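Local coordinates for uncharacterized protein (Legionella longbeachae NSW150, PDB 4JZA) that probably removes the 3-phosphate from phosphatidylinositol 3-phosphate, a phosphoinositide phosphatase activity linked to lipid metabolism in the interaction of pathogen and host, at residues K54-L59 / A107-L112; L115-S120 / V126-E131; A202-L207 / L215-D220. All blocks are in the same frame, centred on the assembly; numbering follows the deposited sequence.

Contact 1 of 3, residues K54-L59 / A107-L112; sequences KAFYFL and AKLIEL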
loop_
_atom_site.group_PDB
_atom_site.type_symbol
_atom_site.label_atom_id
_atom_site.label_comp_id
_atom_site.label_asym_id
_atom_site.label_seq_id
_atom_site.Cartn_x
_atom_site.Cartn_y
_atom_site.Cartn_z
ATOM N N LYS A 54 5.794 8.870 10.492
ATOM C CA LYS A 54 6.860 7.862 10.392
ATOM C C LYS A 54 7.095 7.390 8.955
ATOM O O LYS A 54 8.208 7.075 8.603
ATOM C CB LYS A 54 6.567 6.643 11.246
ATOM C CG LYS A 54 6.919 6.820 12.712
ATOM C CD LYS A 54 6.123 5.856 13.578
ATOM C CE LYS A 54 6.299 6.220 15.034
ATOM N NZ LYS A 54 5.093 5.860 15.813
ATOM N N ALA A 55 6.086 7.362 8.102
ATOM C CA ALA A 55 6.355 6.944 6.749
ATOM C C ALA A 55 7.183 7.957 5.983
ATOM O O ALA A 55 7.969 7.583 5.095
ATOM C CB ALA A 55 5.075 6.653 6.000
ATOM N N PHE A 56 6.980 9.240 6.277
ATOM C CA PHE A 56 7.868 10.249 5.678
ATOM C C PHE A 56 9.318 10.006 6.088
ATOM O O PHE A 56 10.202 10.044 5.231
ATOM C CB PHE A 56 7.493 11.687 6.020
ATOM C CG PHE A 56 8.379 12.715 5.373
ATOM C CD1 PHE A 56 9.454 12.386 4.650
ATOM C CD2 PHE A 56 8.078 13.985 5.446
ATOM C CE1 PHE A 56 10.254 13.332 4.055
ATOM C CE2 PHE A 56 8.856 14.937 4.820
ATOM C CZ PHE A 56 9.946 14.606 4.142
ATOM N N TYR A 57 9.551 9.764 7.378
ATOM C CA TYR A 57 10.881 9.494 7.860
ATOM C C TYR A 57 11.470 8.262 7.205
ATOM O O TYR A 57 12.625 8.290 6.791
ATOM C CB TYR A 57 10.928 9.352 9.376
ATOM C CG TYR A 57 11.033 10.677 10.070
ATOM C CD1 TYR A 57 9.996 11.584 10.015
ATOM C CD2 TYR A 57 12.187 11.037 10.761
ATOM C CE1 TYR A 57 10.074 12.810 10.653
ATOM C CE2 TYR A 57 12.285 12.264 11.406
ATOM C CZ TYR A 57 11.215 13.146 11.358
ATOM O OH TYR A 57 11.281 14.378 12.006
ATOM N N PHE A 58 10.701 7.193 7.061
ATOM C CA PHE A 58 11.244 6.045 6.366
ATOM C C PHE A 58 11.705 6.433 4.973
ATOM O O PHE A 58 12.740 5.974 4.477
ATOM C CB PHE A 58 10.191 4.977 6.229
ATOM C CG PHE A 58 10.718 3.682 5.696
ATOM C CD1 PHE A 58 10.756 3.458 4.347
ATOM C CD2 PHE A 58 11.145 2.695 6.558
ATOM C CE1 PHE A 58 11.238 2.298 3.854
ATOM C CE2 PHE A 58 11.632 1.511 6.075
ATOM C CZ PHE A 58 11.674 1.316 4.720
ATOM N N LEU A 59 10.905 7.250 4.321
ATOM C CA LEU A 59 11.127 7.620 2.923
ATOM C C LEU A 59 12.423 8.375 2.792
ATOM O O LEU A 59 13.247 8.095 1.911
ATOM C CB LEU A 59 9.939 8.456 2.433
ATOM C CG LEU A 59 10.007 9.007 1.026
ATOM C CD1 LEU A 59 10.126 7.937 -0.040
ATOM C CD2 LEU A 59 8.791 9.893 0.799
ATOM N N ALA A 107 -1.954 15.974 2.481
ATOM C CA ALA A 107 -1.640 16.802 1.291
ATOM C C ALA A 107 -0.364 17.597 1.471
ATOM O O ALA A 107 0.385 17.740 0.533
ATOM C CB ALA A 107 -2.768 17.760 0.994
ATOM N N LYS A 108 -0.125 18.113 2.683
ATOM C CA LYS A 108 1.128 18.754 2.977
ATOM C C LYS A 108 2.307 17.850 2.748
ATOM O O LYS A 108 3.267 18.302 2.196
ATOM C CB LYS A 108 1.170 19.283 4.385
ATOM C CG LYS A 108 0.434 20.604 4.519
ATOM C CD LYS A 108 0.664 21.127 5.924
ATOM C CE LYS A 108 -0.180 22.344 6.247
ATOM N NZ LYS A 108 -0.485 22.391 7.710
ATOM N N LEU A 109 2.245 16.590 3.156
ATOM C CA LEU A 109 3.377 15.683 2.968
ATOM C C LEU A 109 3.580 15.337 1.527
ATOM O O LEU A 109 4.719 15.271 1.063
ATOM C CB LEU A 109 3.213 14.374 3.722
ATOM C CG LEU A 109 3.040 14.435 5.241
ATOM C CD1 LEU A 109 3.186 13.035 5.778
ATOM C CD2 LEU A 109 4.009 15.311 5.974
ATOM N N ILE A 110 2.481 15.073 0.834
ATOM C CA ILE A 110 2.536 14.646 -0.564
ATOM C C ILE A 110 3.211 15.736 -1.392
ATOM O O ILE A 110 3.993 15.471 -2.304
ATOM C CB ILE A 110 1.093 14.358 -1.037
ATOM C CG1 ILE A 110 0.638 13.066 -0.429
ATOM C CG2 ILE A 110 0.941 14.230 -2.546
ATOM C CD1 ILE A 110 -0.855 13.091 -0.243
ATOM N N GLU A 111 2.898 16.979 -1.052
ATOM C CA GLU A 111 3.324 18.100 -1.847
ATOM C C GLU A 111 4.838 18.317 -1.584
ATOM O O GLU A 111 5.629 18.514 -2.509
ATOM C CB GLU A 111 2.369 19.290 -1.575
ATOM C CG GLU A 111 2.975 20.613 -1.190
ATOM C CD GLU A 111 1.953 21.738 -0.903
ATOM O OE1 GLU A 111 1.350 21.766 0.232
ATOM O OE2 GLU A 111 1.841 22.642 -1.811
ATOM N N LEU A 112 5.228 18.242 -0.316
ATOM C CA LEU A 112 6.625 18.284 0.070
ATOM C C LEU A 112 7.438 17.184 -0.606
ATOM O O LEU A 112 8.552 17.411 -1.044
ATOM C CB LEU A 112 6.731 18.158 1.575
ATOM C CG LEU A 112 8.138 18.145 2.077
ATOM C CD1 LEU A 112 8.770 19.433 1.595
ATOM C CD2 LEU A 112 8.179 18.116 3.561
#

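Contact 2 of 3, residues L115-S120 / V126-E131; sequences LNWGCS and VELLNE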
loop_
_atom_site.group_PDB
_atom_site.type_symbol
_atom_site.label_atom_id
_atom_site.label_comp_id
_atom_site.label_asym_id
_atom_site.label_seq_id
_atom_site.Cartn_x
_atom_site.Cartn_y
_atom_site.Cartn_z
ATOM N N LEU A 115 7.793 18.032 -4.435
ATOM C CA LEU A 115 8.839 19.063 -4.474
ATOM C C LEU A 115 10.235 18.499 -4.258
ATOM O O LEU A 115 11.072 18.587 -5.143
ATOM C CB LEU A 115 8.623 20.095 -3.387
ATOM C CG LEU A 115 9.738 21.159 -3.292
ATOM C CD1 LEU A 115 9.869 21.899 -4.617
ATOM C CD2 LEU A 115 9.459 22.144 -2.177
ATOM N N ASN A 116 10.518 17.948 -3.082
ATOM C CA ASN A 116 11.870 17.462 -2.836
ATOM C C ASN A 116 12.334 16.272 -3.734
ATOM O O ASN A 116 13.521 16.143 -4.038
ATOM C CB ASN A 116 12.071 17.116 -1.370
ATOM C CG ASN A 116 13.526 16.742 -1.041
ATOM O OD1 ASN A 116 13.843 15.584 -0.714
ATOM N ND2 ASN A 116 14.419 17.733 -1.128
ATOM N N TRP A 117 11.433 15.429 -4.190
ATOM C CA TRP A 117 11.839 14.294 -5.032
ATOM C C TRP A 117 11.624 14.601 -6.516
ATOM O O TRP A 117 11.953 13.789 -7.373
ATOM C CB TRP A 117 11.100 12.994 -4.627
ATOM C CG TRP A 117 11.815 12.223 -3.532
ATOM C CD1 TRP A 117 12.713 11.201 -3.699
ATOM C CD2 TRP A 117 11.718 12.448 -2.123
ATOM N NE1 TRP A 117 13.181 10.785 -2.469
ATOM C CE2 TRP A 117 12.596 11.550 -1.490
ATOM C CE3 TRP A 117 10.999 13.339 -1.346
ATOM C CZ2 TRP A 117 12.731 11.482 -0.117
ATOM C CZ3 TRP A 117 11.156 13.299 0.010
ATOM C CH2 TRP A 117 12.011 12.360 0.624
ATOM N N GLY A 118 11.071 15.773 -6.814
ATOM C CA GLY A 118 10.937 16.223 -8.193
ATOM C C GLY A 118 10.055 15.320 -9.018
ATOM O O GLY A 118 10.433 14.923 -10.105
ATOM N N CYS A 119 8.873 15.037 -8.492
ATOM C CA CYS A 119 7.940 14.140 -9.118
ATOM C C CYS A 119 7.209 14.872 -10.224
ATOM O O CYS A 119 6.583 15.896 -9.958
ATOM C CB CYS A 119 6.915 13.657 -8.083
ATOM S SG CYS A 119 7.557 12.635 -6.697
ATOM N N SER A 120 7.240 14.347 -11.449
ATOM C CA SER A 120 6.485 14.969 -12.556
ATOM C C SER A 120 5.016 14.905 -12.298
ATOM O O SER A 120 4.320 15.826 -12.642
ATOM C CB SER A 120 6.756 14.314 -13.906
ATOM O OG SER A 120 7.110 12.971 -13.693
ATOM N N VAL A 126 2.296 10.275 -4.071
ATOM C CA VAL A 126 1.340 9.564 -3.264
ATOM C C VAL A 126 1.863 8.163 -3.049
ATOM O O VAL A 126 1.917 7.688 -1.924
ATOM C CB VAL A 126 -0.039 9.607 -3.937
ATOM C CG1 VAL A 126 -0.940 8.490 -3.438
ATOM C CG2 VAL A 126 -0.672 10.987 -3.704
ATOM N N GLU A 127 2.294 7.517 -4.128
ATOM C CA GLU A 127 2.744 6.143 -4.058
ATOM C C GLU A 127 4.004 6.012 -3.243
ATOM O O GLU A 127 4.214 5.006 -2.570
ATOM C CB GLU A 127 2.935 5.582 -5.445
ATOM C CG GLU A 127 1.604 5.491 -6.176
ATOM C CD GLU A 127 1.718 5.382 -7.706
ATOM O OE1 GLU A 127 2.849 5.433 -8.255
ATOM O OE2 GLU A 127 0.644 5.251 -8.360
ATOM N N LEU A 128 4.866 7.008 -3.294
ATOM C CA LEU A 128 6.075 6.975 -2.447
ATOM C C LEU A 128 5.758 6.927 -0.941
ATOM O O LEU A 128 6.270 6.045 -0.225
ATOM C CB LEU A 128 6.974 8.167 -2.709
ATOM C CG LEU A 128 7.780 8.119 -3.979
ATOM C CD1 LEU A 128 8.487 9.453 -4.175
ATOM C CD2 LEU A 128 8.802 7.005 -3.970
ATOM N N LEU A 129 4.898 7.840 -0.480
ATOM C CA LEU A 129 4.412 7.806 0.921
ATOM C C LEU A 129 3.677 6.485 1.324
ATOM O O LEU A 129 3.939 5.877 2.362
ATOM C CB LEU A 129 3.469 8.977 1.156
ATOM C CG LEU A 129 3.053 9.235 2.607
ATOM C CD1 LEU A 129 4.238 9.402 3.509
ATOM C CD2 LEU A 129 2.124 10.432 2.736
ATOM N N ASN A 130 2.766 6.050 0.460
ATOM C CA ASN A 130 1.898 4.916 0.705
ATOM C C ASN A 130 2.729 3.696 0.890
ATOM O O ASN A 130 2.506 2.925 1.802
ATOM C CB ASN A 130 0.949 4.732 -0.472
ATOM C CG ASN A 130 -0.095 3.657 -0.221
ATOM O OD1 ASN A 130 -0.855 3.730 0.740
ATOM N ND2 ASN A 130 -0.140 2.655 -1.107
ATOM N N GLU A 131 3.721 3.542 0.021
ATOM C CA GLU A 131 4.636 2.345 0.002
ATOM C C GLU A 131 5.725 2.443 1.039
ATOM O O GLU A 131 6.080 1.448 1.661
ATOM C CB GLU A 131 5.192 2.054 -1.425
ATOM C CG GLU A 131 4.088 1.595 -2.378
ATOM C CD GLU A 131 4.434 1.632 -3.850
ATOM O OE1 GLU A 131 5.469 1.098 -4.301
ATOM O OE2 GLU A 131 3.659 2.182 -4.615
#

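Contact 3 of 3, residues A202-L207 / L215-D220; sequences AYFCNL and LEVIRD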
loop_
_atom_site.group_PDB
_atom_site.type_symbol
_atom_site.label_atom_id
_atom_site.label_comp_id
_atom_site.label_asym_id
_atom_site.label_seq_id
_atom_site.Cartn_x
_atom_site.Cartn_y
_atom_site.Cartn_z
ATOM N N ALA A 202 12.623 -13.331 -19.686
ATOM C CA ALA A 202 12.884 -14.670 -19.227
ATOM C C ALA A 202 14.317 -15.103 -19.583
ATOM O O ALA A 202 14.993 -15.791 -18.772
ATOM C CB ALA A 202 11.887 -15.651 -19.792
ATOM N N TYR A 203 14.783 -14.707 -20.776
ATOM C CA TYR A 203 16.125 -15.102 -21.234
ATOM C C TYR A 203 17.171 -14.677 -20.213
ATOM O O TYR A 203 17.866 -15.503 -19.666
ATOM C CB TYR A 203 16.460 -14.527 -22.622
ATOM C CG TYR A 203 17.788 -15.002 -23.181
ATOM C CD1 TYR A 203 17.884 -16.236 -23.780
ATOM C CD2 TYR A 203 18.912 -14.242 -23.124
ATOM C CE1 TYR A 203 19.057 -16.712 -24.305
ATOM C CE2 TYR A 203 20.113 -14.715 -23.632
ATOM C CZ TYR A 203 20.178 -15.954 -24.236
ATOM O OH TYR A 203 21.348 -16.497 -24.755
ATOM N N PHE A 204 17.240 -13.395 -19.921
ATOM C CA PHE A 204 18.297 -12.879 -19.068
ATOM C C PHE A 204 18.103 -13.272 -17.613
ATOM O O PHE A 204 19.066 -13.517 -16.900
ATOM C CB PHE A 204 18.393 -11.347 -19.188
ATOM C CG PHE A 204 18.949 -10.863 -20.500
ATOM C CD1 PHE A 204 20.299 -10.989 -20.789
ATOM C CD2 PHE A 204 18.130 -10.265 -21.447
ATOM C CE1 PHE A 204 20.809 -10.541 -22.008
ATOM C CE2 PHE A 204 18.633 -9.802 -22.657
ATOM C CZ PHE A 204 19.968 -9.943 -22.940
ATOM N N CYS A 205 16.866 -13.330 -17.146
ATOM C CA CYS A 205 16.645 -13.643 -15.716
ATOM C C CYS A 205 16.882 -15.113 -15.416
ATOM O O CYS A 205 17.110 -15.463 -14.278
ATOM C CB CYS A 205 15.250 -13.193 -15.212
ATOM S SG CYS A 205 15.064 -11.388 -15.167
ATOM N N ASN A 206 16.863 -15.971 -16.430
ATOM C CA ASN A 206 17.136 -17.404 -16.209
ATOM C C ASN A 206 18.477 -17.882 -16.720
ATOM O O ASN A 206 18.818 -19.056 -16.572
ATOM C CB ASN A 206 16.027 -18.228 -16.813
ATOM C CG ASN A 206 14.723 -18.002 -16.092
ATOM O OD1 ASN A 206 14.537 -18.505 -15.002
ATOM N ND2 ASN A 206 13.843 -17.201 -16.675
ATOM N N LEU A 207 19.256 -16.957 -17.268
ATOM C CA LEU A 207 20.538 -17.283 -17.865
ATOM C C LEU A 207 21.384 -18.104 -16.911
ATOM O O LEU A 207 21.649 -17.690 -15.776
ATOM C CB LEU A 207 21.296 -15.998 -18.206
ATOM C CG LEU A 207 22.496 -16.115 -19.137
ATOM C CD1 LEU A 207 22.030 -16.470 -20.543
ATOM C CD2 LEU A 207 23.280 -14.811 -19.110
ATOM N N LEU A 215 29.920 -11.662 -24.942
ATOM C CA LEU A 215 30.324 -12.558 -26.023
ATOM C C LEU A 215 29.720 -13.972 -25.904
ATOM O O LEU A 215 29.201 -14.514 -26.870
ATOM C CB LEU A 215 31.854 -12.612 -26.109
ATOM C CG LEU A 215 32.502 -11.318 -26.636
ATOM C CD1 LEU A 215 34.037 -11.291 -26.536
ATOM C CD2 LEU A 215 32.056 -11.092 -28.074
ATOM N N GLU A 216 29.750 -14.568 -24.728
ATOM C CA GLU A 216 29.111 -15.873 -24.573
ATOM C C GLU A 216 27.586 -15.812 -24.746
ATOM O O GLU A 216 26.956 -16.796 -25.172
ATOM C CB GLU A 216 29.540 -16.555 -23.263
ATOM C CG GLU A 216 30.950 -17.158 -23.322
ATOM C CD GLU A 216 31.455 -17.738 -21.994
ATOM O OE1 GLU A 216 30.651 -18.039 -21.057
ATOM O OE2 GLU A 216 32.688 -17.922 -21.906
ATOM N N VAL A 217 26.977 -14.666 -24.462
ATOM C CA VAL A 217 25.535 -14.535 -24.714
ATOM C C VAL A 217 25.201 -14.576 -26.193
ATOM O O VAL A 217 24.352 -15.350 -26.609
ATOM C CB VAL A 217 24.958 -13.253 -24.100
ATOM C CG1 VAL A 217 23.488 -13.075 -24.491
ATOM C CG2 VAL A 217 25.095 -13.325 -22.582
ATOM N N ILE A 218 25.895 -13.774 -26.996
ATOM C CA ILE A 218 25.663 -13.763 -28.447
ATOM C C ILE A 218 25.805 -15.154 -29.041
ATOM O O ILE A 218 24.942 -15.582 -29.799
ATOM C CB ILE A 218 26.637 -12.823 -29.169
ATOM C CG1 ILE A 218 26.394 -11.387 -28.697
ATOM C CG2 ILE A 218 26.483 -12.948 -30.693
ATOM C CD1 ILE A 218 27.596 -10.475 -28.787
ATOM N N ARG A 219 26.876 -15.858 -28.667
ATOM C CA ARG A 219 27.112 -17.203 -29.177
ATOM C C ARG A 219 26.000 -18.120 -28.695
ATOM O O ARG A 219 25.405 -18.839 -29.498
ATOM C CB ARG A 219 28.533 -17.747 -28.838
ATOM C CG ARG A 219 29.598 -17.461 -29.927
ATOM C CD ARG A 219 30.976 -18.099 -29.652
ATOM N NE ARG A 219 30.867 -19.231 -28.725
ATOM C CZ ARG A 219 31.272 -19.249 -27.449
ATOM N NH1 ARG A 219 31.889 -18.210 -26.881
ATOM N NH2 ARG A 219 31.075 -20.344 -26.726
ATOM N N ASP A 220 25.690 -18.079 -27.395
ATOM C CA ASP A 220 24.610 -18.904 -26.855
ATOM C C ASP A 220 23.338 -18.773 -27.691
ATOM O O ASP A 220 22.700 -19.769 -28.013
ATOM C CB ASP A 220 24.290 -18.511 -25.410
ATOM C CG ASP A 220 23.079 -19.257 -24.851
ATOM O OD1 ASP A 220 21.921 -18.874 -25.161
ATOM O OD2 ASP A 220 23.311 -20.221 -24.093
#

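Contact 1 of 3, residues K54-L59 / A107-L112
Phe56 meets Leu109 and Leu112 because its first torsion, -178°, sets CG opposite the backbone N and sends the ring across to the neighbouring helix. Its second torsion, -5°, brings the ring close to the plane of CA, CB and CG. CD1 then lies on the side of its own CA, while CD2 and CE2 lie on the far side, towards the leucines. In Leu112, CG also stands opposite the backbone N (178°), which turns CD2 towards the edge of the Phe56 ring. This is helix-to-helix packing of helix 41-62 on helix 95-116.

The backbones come nearest at Phe56 and Leu109, whose CA atoms are 7.6 Å apart. The Phe56 ring enters this gap and leans towards Leu112. Leu109 and Leu112 are three residues apart on their helix, so they present neighbouring methyl groups to one ring. Leu109 CD2 approaches obliquely, 4.3 Å from Phe56 CD2. Leu112 CD2 comes in at the edge of the ring, near its plane. The side chains of Phe56 and Leu112 cross at about a right angle.

No hydrogen bond links the two segments. Within each helix, backbone bonds run along the turn, as from Phe58 N to Lys54 O (2.9 Å) and from Leu112 N to Lys108 O (3.2 Å). The three touching residues are buried, and their contact is apolar throughout. Phe56 also touches Val81 of helix 74-87, and Leu112 touches Leu681 of helix 676-702. The contact is therefore one part of a larger hydrophobic core. At the ring edge, Leu112 CD2 sits 3.5 Å from Phe56 CE2 and 4.0 Å from Phe56 CZ.

Contact 2 of 3, residues L115-S120 / V126-E131
Leu128 reaches Trp117 and Cys119 across a short helix-loop-helix connection between helices 95-116 and 122-140. The first helix closes in a Schellman motif. Gly118 has positive phi (62°), and its N bonds back to Leu115 O at 3.3 Å.

Along the second segment, Val126 comes first and packs on Ile110. Leu128 then carries the whole contact through one methyl group. Its CG lies beside the backbone N, with chi1 at -76°, and CD1 extends towards the loop. Leu128 CD1 lies 4.2 Å from Cys119 SG. The same CD1 lies 4.4 Å from Trp117 CG and approaches the indole obliquely. Leu129 turns to Ile113 and to Ala55 of helix 41-62. Asn130 OD1 bonds to Arg341 NH1 and Val656 N, and Glu131 OE1 bonds to His316 and Gln317. Leu128 thus faces the loop, while Val126 and Leu129 pack on other helices.

No hydrogen bond crosses between the segments. The thiol and the indole meet the leucine by van der Waals contact alone, so the contact is loose, apolar and non-directional.

Contact 3 of 3, residues A202-L207 / L215-D220
The Tyr203 ring meets the second segment with its edge. Val217 CG1 lies in the ring plane there, 3.8 Å from Tyr203 CE2, and Asp220 OD1 is also near the plane, at the hydroxyl end. The Phe204 ring is covered on one face by its neighbour: Tyr203 CD2 sits over its centre, 4.1 Å above the plane. Val217 CG1 reaches Phe204 as well, obliquely, at 4.4 Å from CE1. The carboxylate of Asp220 is turned 64° from the Tyr203 ring.

This is a pairing of two successive helices within the phosphoinositide phosphatase insertion domain. Its polar link is a hydrogen bond from Tyr203 OH to Asp220 OD1, modelled at 2.5 Å, a very short length whose exact value is doubtful at this resolution. The two side chains come from opposite directions. In Asp220, CG stands opposite the backbone N (chi1 175°), which carries the carboxylate out towards the tyrosine. The other oxygen, OD2, bonds to His262 NE2. Both carboxylate oxygens therefore have a partner, which would be expected to fix the rotation of the group.

Val217 fills the apolar side. CG1 serves the aromatic rings, and CG2 lies 4.2 Å from Leu207 CD2. Nearby, Ala202 O accepts two bonds, from Asn206 N and from Asn206 ND2, the latter at 2.8 Å.

The axes of 202-206 and 215-220 approach to 13.0 Å, with 128° between their N-to-C directions, and the Tyr203 side chain covers much of that distance. Helix 261-270 lies beside them: His262 meets Tyr203, Leu207 and Asp220, and Met266 touches Tyr203. Phe284 of helix 274-288 meets Tyr203 edge-to-face, Trp192 of helix 191-194 does the same to Phe204, and helix 308-311 borders Cys205.

In the fold
From the N terminus, strands 5-10 and 31-35 lead into helix 41-62. Contact 1 then closes a long excursion through helix 74-87 and back to helix 95-116. Contact 2 follows on that same helix and closes the short turn into helix 122-140. The two contacts touch: they share helix 95-116, and helix 41-62 bridges them, with Leu59 packed on Trp117. The chain next re-enters the mixed sheet at strands 144-150 and 159-166. Contact 3 closes a short loop in the helical insertion that precedes strand 352-359. Its nearest atoms are about 19 Å from contact 2. The three contacts lie in series, and none nests or crosses.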